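Local coordinates for class I phosphodiesterase PDEB1 (Leishmania major, PDB 2R8Q), which is a class I phosphodiesterase, represented here by its mostly helical catalytic domain, which holds zinc, magnesium and 3-isobutyl-1-methylxanthine, at residues 65-70 / 107-112; 114-119 / 131-136; 214-219 / 311-316; 256-261 / 307-312. All blocks are in the same frame, centred on the assembly; numbering follows the deposited sequence.

Contacts 1, 2 and 4 are buried, whereas contact 3 lies nearer the surface. Contacts 1 and 2 both use helix 102-118, and their centres are about 7 Å apart. Both are apolar joints between helices. Contact 2 is all leucine, while contact 1 sets two leucines on a cysteine and the aliphatic part of a glutamine. Contacts 3 and 4 share helix 302-324 and overlap at Asp-311 and Phe-312. Each sets a loop against that helix. Contact 3 has a methyl contact and, beside it, a water bridge. In contact 4 the apolar packing continues into the pocket of 3-isobutyl-1-methylxanthine. The loop 256-261 also touches helix 102-118, so contact 4 borders on contacts 1 and 2.

Contact 1: 65-70 / 107-112; sequences NLLWNS and DVCQTL
Leu-66 and Leu-67 meet Gln-110 and Cys-109 where helix 55-68 packs against helix 102-118. This is a helix-helix joint in the all-helical catalytic domain of a phosphodiesterase. The touching side is buried and no hydrogen bond crosses it. Leu-66 makes the closer approach. Its CG stands anti to the backbone N (chi1 -178°), which carries the branched end toward the second helix. There CD2 presses on the backbone at Gln-110, 3.7 Å from Gln-110 CA. The same methyl lies 4.1 Å from Gln-110 CG, and the two side chains cross at about a right angle. Gln-110 CB and CG stay against Leu-66 CD2, while a bend at chi2 (-83°) takes the amide off to other partners. There NE2 is hydrogen-bonded to the backbone oxygens of Phe-38 and Ser-40. Leu-67 reaches over with the end of its chain and also touches Leu-134 of helix 127-139 and Leu-83 of helix 80-92. Three helices thus meet it besides its own.

The other side of segment 65-70 is looser. Trp-68 and Asn-69 take no part in the contact and are partly or fully exposed. Trp-68 rests on Pro-73 and Glu-74 of the short helix 72-75. Near the end of the segment, Leu-67 O takes two donors from one residue, Ser-70 OG at 2.6 Å and Ser-70 N at 3.2 Å. Back in the buried part, Cys-109 CB points toward the first helix, and Cys-109 SG lies 4.0 Å from Leu-67 CD2.

Contact 2: 114-119 / 131-136; sequences TYLYTG and YVLLVT
Val-132 O is gripped twice by Thr-136, on the helix whose Leu-133 and Leu-134 pack against Leu-116. The contact joins two consecutive helices of this all-helical fold, 102-118 and 127-139, across a short connection. Thr-136 OG1 donates to Val-132 O at 2.7 Å. Thr-136 N donates to Val-132 O at 2.8 Å, in the ordinary helical bond. The two donors come from opposite faces of the carbonyl plane, and the hydroxyl stands 41° out of it. The threonine hydroxyl therefore finds its partner within its own helix. This grip is on the side away from Leu-116, where Thr-136 packs on Leu-207 and Val-211 of helix 197-212.

The interface is buried and apolar. Leu-116 carries the whole of the first segment's close contact. With CG anti to the carbonyl carbon (chi1 -70°), both its methyls reach the second helix. CD1 meets Leu-134 at CG, 4.1 Å away, as the two side chains reach toward each other tip to tip. CD1 also nears Leu-133. CD2 meets Leu-133, whose chain runs at a slant to that of Leu-116.

Helix 102-118 widens into a pi-type turn at 114-118. Thr-114 O takes Gly-119 N at 2.7 Å there, five residues on, while its bond from Thr-118 N is weak. Leu-116 CB lies over one face of the Tyr-117 ring, 3.7 Å above the plane and offset toward its rim. Leu-133 CD2 sits near both branches of its partner, 4.1 Å from Leu-116 CD2 and 4.2 Å from Leu-116 CD1.

Contact 3: 214-219 / 311-316; sequences TDMAKH and DFVAGK
Met-216 meets Val-313 through the methyl at the end of its chain. From CB, which points toward helix 302-324, the chain continues to CG, placed anti to the carbonyl carbon. Both CB and CG stay clear of Val-313. The chain then bends at chi2 (-58°) and again at chi3 (-79°). SD closes part of the gap, lying 5.3 Å from Val-313 CG1. CE completes it, 3.7 Å from Val-313 CG1, and the two side chains meet at a slant. Met-216 also rests on Lys-251 of helix 239-254.

This is a loop-to-helix joint of the all-helical catalytic domain. The loop links helices 197-212 and 219-232, and its partner is the middle of helix 302-324, at a pi-type turn spanning 311-314. The site borders the ligand pocket: the Met-216 side chain is about 5 Å from 3-isobutyl-1-methylxanthine and about 7 Å from magnesium.

An Asx turn shapes the loop. Ala-217 N donates to Asp-215 OD1 at 3.0 Å, from above the carboxylate plane. The bond is nearly straight, with an N-H...O angle of 170°. Asp-215 OD2 is hydrogen-bonded to Ser-170 OG.

Beside the methyl contact, a water joins the two segments. It donates to Val-313 O at 2.7 Å and is hydrogen-bonded to His-219 NE2 at 2.9 Å. It sits at the edge of the imidazole, in the ring plane. On the other ring nitrogen, His-219 ND1 is hydrogen-bonded to Lys-251 NZ, so the imidazole is held at both nitrogens. Its ring also meets that of Phe-317.

Contact 4: 256-261 / 307-312; sequences SNVTKP and IGFIDF. With IBM (3-isobutyl-1-methylxanthine), chain E.
Val-258 joins the loop 256-261 to Phe-309 and Ile-310 of helix 302-324, beside the bound 3-isobutyl-1-methylxanthine. The Phe-309 ring forms one flat side of this pocket, consistent with the clamp phenylalanine that stacks on ring ligands in related phosphodiesterases.

The loop starts at Ser-256, whose O accepts from Thr-259 N at 2.9 Å and from Thr-259 OG1 at 2.7 Å. The hydroxyl lies in the carbonyl plane, on a lone pair. This closes the short 3-10 turn.

Asn-257 follows and faces the ligand. Its OD1 is 3.7 Å from C10 of the ligand and is hydrogen-bonded to Tyr-99 OH.

Val-258 then turns toward the helix. Its CG1, anti to the carbonyl carbon (chi1 -63°), touches two side chains. It meets Phe-309 CD2 at the ring edge, in plane, 3.8 Å away. It also lies 4.0 Å from Ile-310 CG1, where the two chains slide past each other in opposite directions. One face of the same Phe-309 ring carries the xanthine, with C5 over the ring centre, 3.7 Å above its plane. Gln-306 NE2, one turn earlier on the helix, is hydrogen-bonded to the ligand.

Lys-260 turns back to helix 102-118, where its NZ is hydrogen-bonded to Thr-111 OG1, while its backbone oxygen, like Val-258 O, is hydrogen-bonded to Asn-339 ND2.

Contact 1: 65-70 / 107-112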
# COMPACT_ATOMS: atom_id res chain seq x y z
N ASN A 65 18.56 23.47 1.94
CA ASN A 65 19.17 24.67 1.38
C ASN A 65 18.87 24.78 -0.12
O ASN A 65 18.43 25.82 -0.60
CB ASN A 65 20.69 24.63 1.59
CG ASN A 65 21.36 25.92 1.19
OD1 ASN A 65 21.46 26.86 1.99
ND2 ASN A 65 21.82 25.99 -0.05
N LEU A 66 19.11 23.69 -0.84
CA LEU A 66 18.89 23.68 -2.28
C LEU A 66 17.44 23.98 -2.65
O LEU A 66 17.18 24.83 -3.50
CB LEU A 66 19.29 22.32 -2.86
CG LEU A 66 19.14 22.18 -4.38
CD1 LEU A 66 20.09 23.14 -5.09
CD2 LEU A 66 19.45 20.74 -4.78
N LEU A 67 16.50 23.30 -2.00
CA LEU A 67 15.09 23.50 -2.31
C LEU A 67 14.54 24.84 -1.84
O LEU A 67 13.85 25.52 -2.60
CB LEU A 67 14.25 22.36 -1.74
CG LEU A 67 14.56 20.98 -2.36
CD1 LEU A 67 13.54 19.98 -1.85
CD2 LEU A 67 14.50 21.06 -3.88
N TRP A 68 14.83 25.25 -0.61
CA TRP A 68 14.30 26.53 -0.15
C TRP A 68 14.86 27.70 -0.95
O TRP A 68 14.12 28.59 -1.36
CB TRP A 68 14.58 26.76 1.33
CG TRP A 68 13.98 28.05 1.79
CD1 TRP A 68 14.64 29.23 2.01
CD2 TRP A 68 12.59 28.33 1.94
NE1 TRP A 68 13.73 30.23 2.29
CE2 TRP A 68 12.47 29.71 2.25
CE3 TRP A 68 11.42 27.56 1.84
CZ2 TRP A 68 11.23 30.32 2.46
CZ3 TRP A 68 10.19 28.17 2.05
CH2 TRP A 68 10.11 29.54 2.35
N ASN A 69 16.17 27.69 -1.17
CA ASN A 69 16.81 28.77 -1.90
C ASN A 69 16.45 28.82 -3.38
O ASN A 69 16.79 29.78 -4.07
CB ASN A 69 18.33 28.68 -1.73
CG ASN A 69 18.78 29.08 -0.33
OD1 ASN A 69 19.88 28.75 0.10
ND2 ASN A 69 17.92 29.82 0.38
N SER A 70 15.77 27.79 -3.86
CA SER A 70 15.36 27.75 -5.27
C SER A 70 14.19 28.70 -5.47
O SER A 70 13.92 29.14 -6.58
CB SER A 70 14.92 26.34 -5.67
OG SER A 70 13.65 26.03 -5.11
N ASP A 107 20.89 12.62 -3.38
CA ASP A 107 21.64 12.69 -4.62
C ASP A 107 20.73 12.86 -5.83
O ASP A 107 20.99 13.68 -6.70
CB ASP A 107 22.51 11.44 -4.79
CG ASP A 107 23.21 11.39 -6.13
OD1 ASP A 107 23.88 12.39 -6.49
OD2 ASP A 107 23.10 10.36 -6.83
N VAL A 108 19.65 12.08 -5.91
CA VAL A 108 18.75 12.19 -7.05
C VAL A 108 18.11 13.58 -7.09
O VAL A 108 17.96 14.17 -8.15
CB VAL A 108 17.66 11.09 -7.01
CG1 VAL A 108 16.62 11.32 -8.11
CG2 VAL A 108 18.31 9.73 -7.22
N CYS A 109 17.74 14.10 -5.92
CA CYS A 109 17.13 15.43 -5.83
C CYS A 109 18.10 16.49 -6.35
O CYS A 109 17.76 17.30 -7.21
CB CYS A 109 16.74 15.72 -4.38
SG CYS A 109 15.94 17.32 -4.11
N GLN A 110 19.33 16.47 -5.83
CA GLN A 110 20.35 17.43 -6.24
C GLN A 110 20.67 17.31 -7.73
O GLN A 110 20.85 18.31 -8.43
CB GLN A 110 21.61 17.22 -5.39
CG GLN A 110 22.69 18.30 -5.51
CD GLN A 110 23.61 18.11 -6.71
OE1 GLN A 110 23.97 16.99 -7.06
NE2 GLN A 110 24.01 19.22 -7.33
N THR A 111 20.74 16.07 -8.21
CA THR A 111 21.04 15.81 -9.61
C THR A 111 19.94 16.35 -10.51
O THR A 111 20.21 16.95 -11.56
CB THR A 111 21.21 14.30 -9.85
OG1 THR A 111 22.31 13.81 -9.07
CG2 THR A 111 21.47 14.01 -11.32
N LEU A 112 18.68 16.16 -10.12
CA LEU A 112 17.58 16.66 -10.92
C LEU A 112 17.62 18.18 -10.99
O LEU A 112 17.28 18.76 -12.02
CB LEU A 112 16.24 16.20 -10.34
CG LEU A 112 15.95 14.71 -10.57
CD1 LEU A 112 14.67 14.32 -9.83
CD2 LEU A 112 15.81 14.44 -12.06

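Contact 2: 114-119 / 131-136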
# COMPACT_ATOMS: atom_id res chain seq x y z
N THR A 114 20.27 19.95 -11.09
CA THR A 114 21.25 20.28 -12.13
C THR A 114 20.71 20.05 -13.53
O THR A 114 21.05 20.78 -14.46
CB THR A 114 22.60 19.50 -11.96
OG1 THR A 114 22.41 18.12 -12.29
CG2 THR A 114 23.11 19.63 -10.54
N TYR A 115 19.85 19.05 -13.71
CA TYR A 115 19.29 18.79 -15.03
C TYR A 115 18.31 19.88 -15.42
O TYR A 115 18.29 20.33 -16.56
CB TYR A 115 18.55 17.44 -15.05
CG TYR A 115 19.44 16.22 -14.93
CD1 TYR A 115 18.88 14.95 -14.80
CD2 TYR A 115 20.83 16.32 -14.96
CE1 TYR A 115 19.67 13.82 -14.69
CE2 TYR A 115 21.64 15.19 -14.86
CZ TYR A 115 21.05 13.94 -14.72
OH TYR A 115 21.83 12.81 -14.61
N LEU A 116 17.50 20.31 -14.45
CA LEU A 116 16.51 21.35 -14.68
C LEU A 116 17.10 22.73 -14.94
O LEU A 116 16.69 23.43 -15.86
CB LEU A 116 15.56 21.45 -13.48
CG LEU A 116 14.59 20.29 -13.27
CD1 LEU A 116 13.90 20.47 -11.92
CD2 LEU A 116 13.58 20.24 -14.41
N TYR A 117 18.08 23.11 -14.13
CA TYR A 117 18.63 24.45 -14.27
C TYR A 117 19.97 24.57 -14.97
O TYR A 117 20.16 25.48 -15.78
CB TYR A 117 18.60 25.11 -12.89
CG TYR A 117 17.17 25.12 -12.36
CD1 TYR A 117 16.78 24.29 -11.31
CD2 TYR A 117 16.18 25.87 -13.01
CE1 TYR A 117 15.43 24.21 -10.92
CE2 TYR A 117 14.85 25.80 -12.62
CZ TYR A 117 14.48 24.96 -11.58
OH TYR A 117 13.15 24.88 -11.23
N THR A 118 20.91 23.68 -14.70
CA THR A 118 22.19 23.74 -15.39
C THR A 118 21.97 23.13 -16.78
O THR A 118 22.47 23.63 -17.78
CB THR A 118 23.29 22.95 -14.65
OG1 THR A 118 23.49 23.53 -13.35
CG2 THR A 118 24.60 23.00 -15.42
N GLY A 119 21.18 22.06 -16.81
CA GLY A 119 20.88 21.37 -18.05
C GLY A 119 19.74 21.98 -18.85
O GLY A 119 19.42 21.52 -19.95
N TYR A 131 8.94 21.92 -9.26
CA TYR A 131 8.82 21.79 -7.82
C TYR A 131 8.42 20.36 -7.45
O TYR A 131 9.06 19.73 -6.61
CB TYR A 131 7.77 22.78 -7.30
CG TYR A 131 7.49 22.71 -5.81
CD1 TYR A 131 8.53 22.77 -4.88
CD2 TYR A 131 6.19 22.59 -5.34
CE1 TYR A 131 8.28 22.71 -3.52
CE2 TYR A 131 5.92 22.53 -3.97
CZ TYR A 131 6.98 22.59 -3.07
OH TYR A 131 6.72 22.51 -1.72
N VAL A 132 7.37 19.86 -8.08
CA VAL A 132 6.91 18.50 -7.81
C VAL A 132 7.99 17.47 -8.12
O VAL A 132 8.17 16.50 -7.38
CB VAL A 132 5.63 18.19 -8.61
CG1 VAL A 132 5.24 16.72 -8.42
CG2 VAL A 132 4.50 19.11 -8.15
N LEU A 133 8.73 17.67 -9.21
CA LEU A 133 9.78 16.73 -9.57
C LEU A 133 10.85 16.64 -8.48
O LEU A 133 11.29 15.55 -8.10
CB LEU A 133 10.42 17.14 -10.90
CG LEU A 133 11.56 16.25 -11.43
CD1 LEU A 133 11.06 14.82 -11.62
CD2 LEU A 133 12.05 16.82 -12.75
N LEU A 134 11.26 17.80 -7.96
CA LEU A 134 12.28 17.83 -6.92
C LEU A 134 11.80 17.20 -5.61
O LEU A 134 12.56 16.49 -4.95
CB LEU A 134 12.74 19.28 -6.68
CG LEU A 134 13.49 19.86 -7.88
CD1 LEU A 134 13.70 21.36 -7.69
CD2 LEU A 134 14.83 19.15 -8.05
N VAL A 135 10.54 17.45 -5.26
CA VAL A 135 9.95 16.88 -4.06
C VAL A 135 9.85 15.36 -4.22
O VAL A 135 10.16 14.60 -3.30
CB VAL A 135 8.54 17.46 -3.81
CG1 VAL A 135 7.80 16.63 -2.76
CG2 VAL A 135 8.65 18.91 -3.36
N THR A 136 9.43 14.93 -5.41
CA THR A 136 9.28 13.51 -5.69
C THR A 136 10.59 12.74 -5.51
O THR A 136 10.59 11.60 -5.06
CB THR A 136 8.75 13.29 -7.13
OG1 THR A 136 7.47 13.91 -7.25
CG2 THR A 136 8.62 11.81 -7.44

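Contact 3: 214-219 / 311-316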
# COMPACT_ATOMS: atom_id res chain seq x y z
N THR A 214 10.03 4.82 -12.21
CA THR A 214 11.39 4.40 -11.84
C THR A 214 11.60 2.89 -11.80
O THR A 214 12.72 2.44 -11.56
CB THR A 214 11.83 4.99 -10.48
OG1 THR A 214 10.94 4.56 -9.45
CG2 THR A 214 11.87 6.51 -10.54
N ASP A 215 10.55 2.11 -12.02
CA ASP A 215 10.70 0.66 -12.03
C ASP A 215 11.45 0.31 -13.32
O ASP A 215 10.92 0.50 -14.41
CB ASP A 215 9.34 -0.04 -12.02
CG ASP A 215 9.47 -1.55 -12.05
OD1 ASP A 215 10.61 -2.06 -12.08
OD2 ASP A 215 8.43 -2.24 -12.03
N MET A 216 12.67 -0.19 -13.18
CA MET A 216 13.48 -0.53 -14.34
C MET A 216 12.92 -1.61 -15.25
O MET A 216 13.39 -1.79 -16.38
CB MET A 216 14.90 -0.89 -13.91
CG MET A 216 15.75 0.31 -13.49
SD MET A 216 15.93 1.56 -14.80
CE MET A 216 17.17 0.82 -15.83
N ALA A 217 11.91 -2.34 -14.77
CA ALA A 217 11.31 -3.39 -15.60
C ALA A 217 10.58 -2.73 -16.77
O ALA A 217 10.35 -3.35 -17.81
CB ALA A 217 10.34 -4.22 -14.78
N LYS A 218 10.23 -1.46 -16.60
CA LYS A 218 9.51 -0.70 -17.62
C LYS A 218 10.45 0.17 -18.43
O LYS A 218 10.01 1.00 -19.22
CB LYS A 218 8.46 0.20 -16.95
CG LYS A 218 7.45 -0.54 -16.09
CD LYS A 218 6.58 0.44 -15.31
CE LYS A 218 5.76 1.34 -16.23
NZ LYS A 218 4.88 2.27 -15.46
N HIS A 219 11.75 -0.02 -18.25
CA HIS A 219 12.74 0.80 -18.95
C HIS A 219 12.61 0.87 -20.47
O HIS A 219 12.54 1.96 -21.03
CB HIS A 219 14.15 0.32 -18.59
CG HIS A 219 15.23 1.20 -19.16
ND1 HIS A 219 15.49 2.46 -18.67
CD2 HIS A 219 16.06 1.01 -20.21
CE1 HIS A 219 16.44 3.02 -19.40
NE2 HIS A 219 16.80 2.16 -20.34
N ASP A 311 27.17 0.15 -21.25
CA ASP A 311 26.94 -0.33 -22.61
C ASP A 311 25.51 -0.70 -22.97
O ASP A 311 25.02 -0.33 -24.04
CB ASP A 311 27.84 -1.53 -22.90
CG ASP A 311 29.27 -1.14 -23.18
OD1 ASP A 311 29.56 0.08 -23.16
OD2 ASP A 311 30.11 -2.04 -23.42
N PHE A 312 24.81 -1.40 -22.08
CA PHE A 312 23.46 -1.84 -22.40
C PHE A 312 22.29 -1.19 -21.70
O PHE A 312 21.14 -1.53 -21.97
CB PHE A 312 23.39 -3.36 -22.24
CG PHE A 312 24.43 -4.09 -23.04
CD1 PHE A 312 25.57 -4.59 -22.42
CD2 PHE A 312 24.29 -4.24 -24.41
CE1 PHE A 312 26.57 -5.23 -23.17
CE2 PHE A 312 25.28 -4.88 -25.17
CZ PHE A 312 26.42 -5.37 -24.54
N VAL A 313 22.55 -0.24 -20.81
CA VAL A 313 21.45 0.43 -20.11
C VAL A 313 21.62 1.94 -20.05
O VAL A 313 21.04 2.67 -20.86
CB VAL A 313 21.28 -0.11 -18.67
CG1 VAL A 313 20.10 0.59 -18.00
CG2 VAL A 313 21.04 -1.61 -18.70
N ALA A 314 22.41 2.41 -19.10
CA ALA A 314 22.62 3.84 -18.88
C ALA A 314 23.25 4.62 -20.04
O ALA A 314 22.84 5.74 -20.32
CB ALA A 314 23.43 4.06 -17.62
N GLY A 315 24.24 4.02 -20.69
CA GLY A 315 24.91 4.69 -21.79
C GLY A 315 23.97 5.09 -22.91
O GLY A 315 23.90 6.26 -23.28
N LYS A 316 23.26 4.11 -23.47
CA LYS A 316 22.33 4.39 -24.55
C LYS A 316 21.21 5.32 -24.08
O LYS A 316 20.78 6.20 -24.82
CB LYS A 316 21.71 3.10 -25.09
CG LYS A 316 20.66 3.34 -26.16
CD LYS A 316 20.00 2.05 -26.63
CE LYS A 316 18.91 2.34 -27.65
NZ LYS A 316 18.21 1.11 -28.11
O HOH W 1 18.78 2.45 -22.41

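Contact 4: 256-261 / 307-312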
# COMPACT_ATOMS: atom_id res chain seq x y z
N SER A 256 21.87 8.07 -12.81
CA SER A 256 22.91 9.06 -13.07
C SER A 256 24.29 8.79 -12.47
O SER A 256 25.24 9.51 -12.77
CB SER A 256 22.45 10.44 -12.58
OG SER A 256 22.27 10.45 -11.17
N ASN A 257 24.40 7.77 -11.62
CA ASN A 257 25.69 7.47 -11.00
C ASN A 257 26.82 7.36 -12.02
O ASN A 257 27.92 7.85 -11.78
CB ASN A 257 25.62 6.16 -10.21
CG ASN A 257 24.79 6.26 -8.94
OD1 ASN A 257 24.49 5.25 -8.30
ND2 ASN A 257 24.42 7.48 -8.55
N VAL A 258 26.55 6.73 -13.16
CA VAL A 258 27.56 6.54 -14.19
C VAL A 258 27.96 7.79 -14.96
O VAL A 258 28.91 7.77 -15.74
CB VAL A 258 27.13 5.47 -15.21
CG1 VAL A 258 26.98 4.12 -14.51
CG2 VAL A 258 25.83 5.88 -15.88
N THR A 259 27.24 8.89 -14.74
CA THR A 259 27.53 10.14 -15.43
C THR A 259 28.26 11.15 -14.54
O THR A 259 28.53 12.27 -14.97
CB THR A 259 26.25 10.81 -15.93
OG1 THR A 259 25.47 11.25 -14.80
CG2 THR A 259 25.42 9.84 -16.76
N LYS A 260 28.57 10.76 -13.31
CA LYS A 260 29.26 11.66 -12.39
C LYS A 260 30.78 11.54 -12.53
O LYS A 260 31.27 10.57 -13.10
CB LYS A 260 28.86 11.36 -10.94
CG LYS A 260 27.36 11.49 -10.67
CD LYS A 260 26.81 12.82 -11.16
CE LYS A 260 25.31 12.95 -10.88
NZ LYS A 260 25.02 13.18 -9.44
N PRO A 261 31.52 12.54 -12.03
CA PRO A 261 32.99 12.49 -12.11
C PRO A 261 33.44 11.09 -11.70
O PRO A 261 32.94 10.53 -10.73
CB PRO A 261 33.41 13.58 -11.13
CG PRO A 261 32.35 14.61 -11.35
CD PRO A 261 31.07 13.79 -11.38
N ILE A 307 30.92 -1.32 -16.96
CA ILE A 307 30.96 -1.30 -18.42
C ILE A 307 29.70 -1.94 -18.98
O ILE A 307 29.11 -1.44 -19.94
CB ILE A 307 32.20 -2.04 -18.95
CG1 ILE A 307 33.46 -1.27 -18.56
CG2 ILE A 307 32.12 -2.18 -20.46
CD1 ILE A 307 34.75 -1.95 -18.96
N GLY A 308 29.27 -3.04 -18.37
CA GLY A 308 28.06 -3.71 -18.82
C GLY A 308 26.84 -2.82 -18.65
O GLY A 308 26.01 -2.72 -19.56
N PHE A 309 26.74 -2.17 -17.50
CA PHE A 309 25.60 -1.29 -17.24
C PHE A 309 25.61 -0.09 -18.18
O PHE A 309 24.56 0.34 -18.67
CB PHE A 309 25.63 -0.81 -15.79
CG PHE A 309 24.41 -0.03 -15.39
CD1 PHE A 309 23.15 -0.61 -15.42
CD2 PHE A 309 24.53 1.30 -14.97
CE1 PHE A 309 22.02 0.12 -15.06
CE2 PHE A 309 23.41 2.03 -14.60
CZ PHE A 309 22.15 1.44 -14.65
N ILE A 310 26.79 0.47 -18.44
CA ILE A 310 26.90 1.61 -19.33
C ILE A 310 26.53 1.21 -20.77
O ILE A 310 25.69 1.83 -21.40
CB ILE A 310 28.33 2.19 -19.33
CG1 ILE A 310 28.60 2.91 -18.01
CG2 ILE A 310 28.51 3.14 -20.51
CD1 ILE A 310 30.03 3.40 -17.85
N ASP A 311 27.17 0.15 -21.25
CA ASP A 311 26.94 -0.33 -22.61
C ASP A 311 25.51 -0.70 -22.97
O ASP A 311 25.02 -0.33 -24.04
CB ASP A 311 27.84 -1.53 -22.90
CG ASP A 311 29.27 -1.14 -23.18
OD1 ASP A 311 29.56 0.08 -23.16
OD2 ASP A 311 30.11 -2.04 -23.42
N PHE A 312 24.81 -1.40 -22.08
CA PHE A 312 23.46 -1.84 -22.40
C PHE A 312 22.29 -1.19 -21.70
O PHE A 312 21.14 -1.53 -21.97
CB PHE A 312 23.39 -3.36 -22.24
CG PHE A 312 24.43 -4.09 -23.04
CD1 PHE A 312 25.57 -4.59 -22.42
CD2 PHE A 312 24.29 -4.24 -24.41
CE1 PHE A 312 26.57 -5.23 -23.17
CE2 PHE A 312 25.28 -4.88 -25.17
CZ PHE A 312 26.42 -5.37 -24.54
N9 IBM E . 21.91 -1.65 -11.90
C8 IBM E . 22.86 -2.55 -12.30
N7 IBM E . 24.09 -2.09 -12.20
C5 IBM E . 23.92 -0.81 -11.72
C4 IBM E . 22.59 -0.52 -11.53
N3 IBM E . 22.05 0.63 -11.06
C2 IBM E . 22.97 1.60 -10.77
N1 IBM E . 24.34 1.40 -10.93
C6 IBM E . 24.82 0.20 -11.40
O6 IBM E . 26.02 0.02 -11.54
O2 IBM E . 22.57 2.69 -10.34
C10 IBM E . 25.27 2.47 -10.59
C11 IBM E . 20.62 0.82 -10.89
C12 IBM E . 20.12 -0.13 -9.80
C13 IBM E . 20.18 0.54 -8.43
C14 IBM E . 18.71 -0.61 -10.11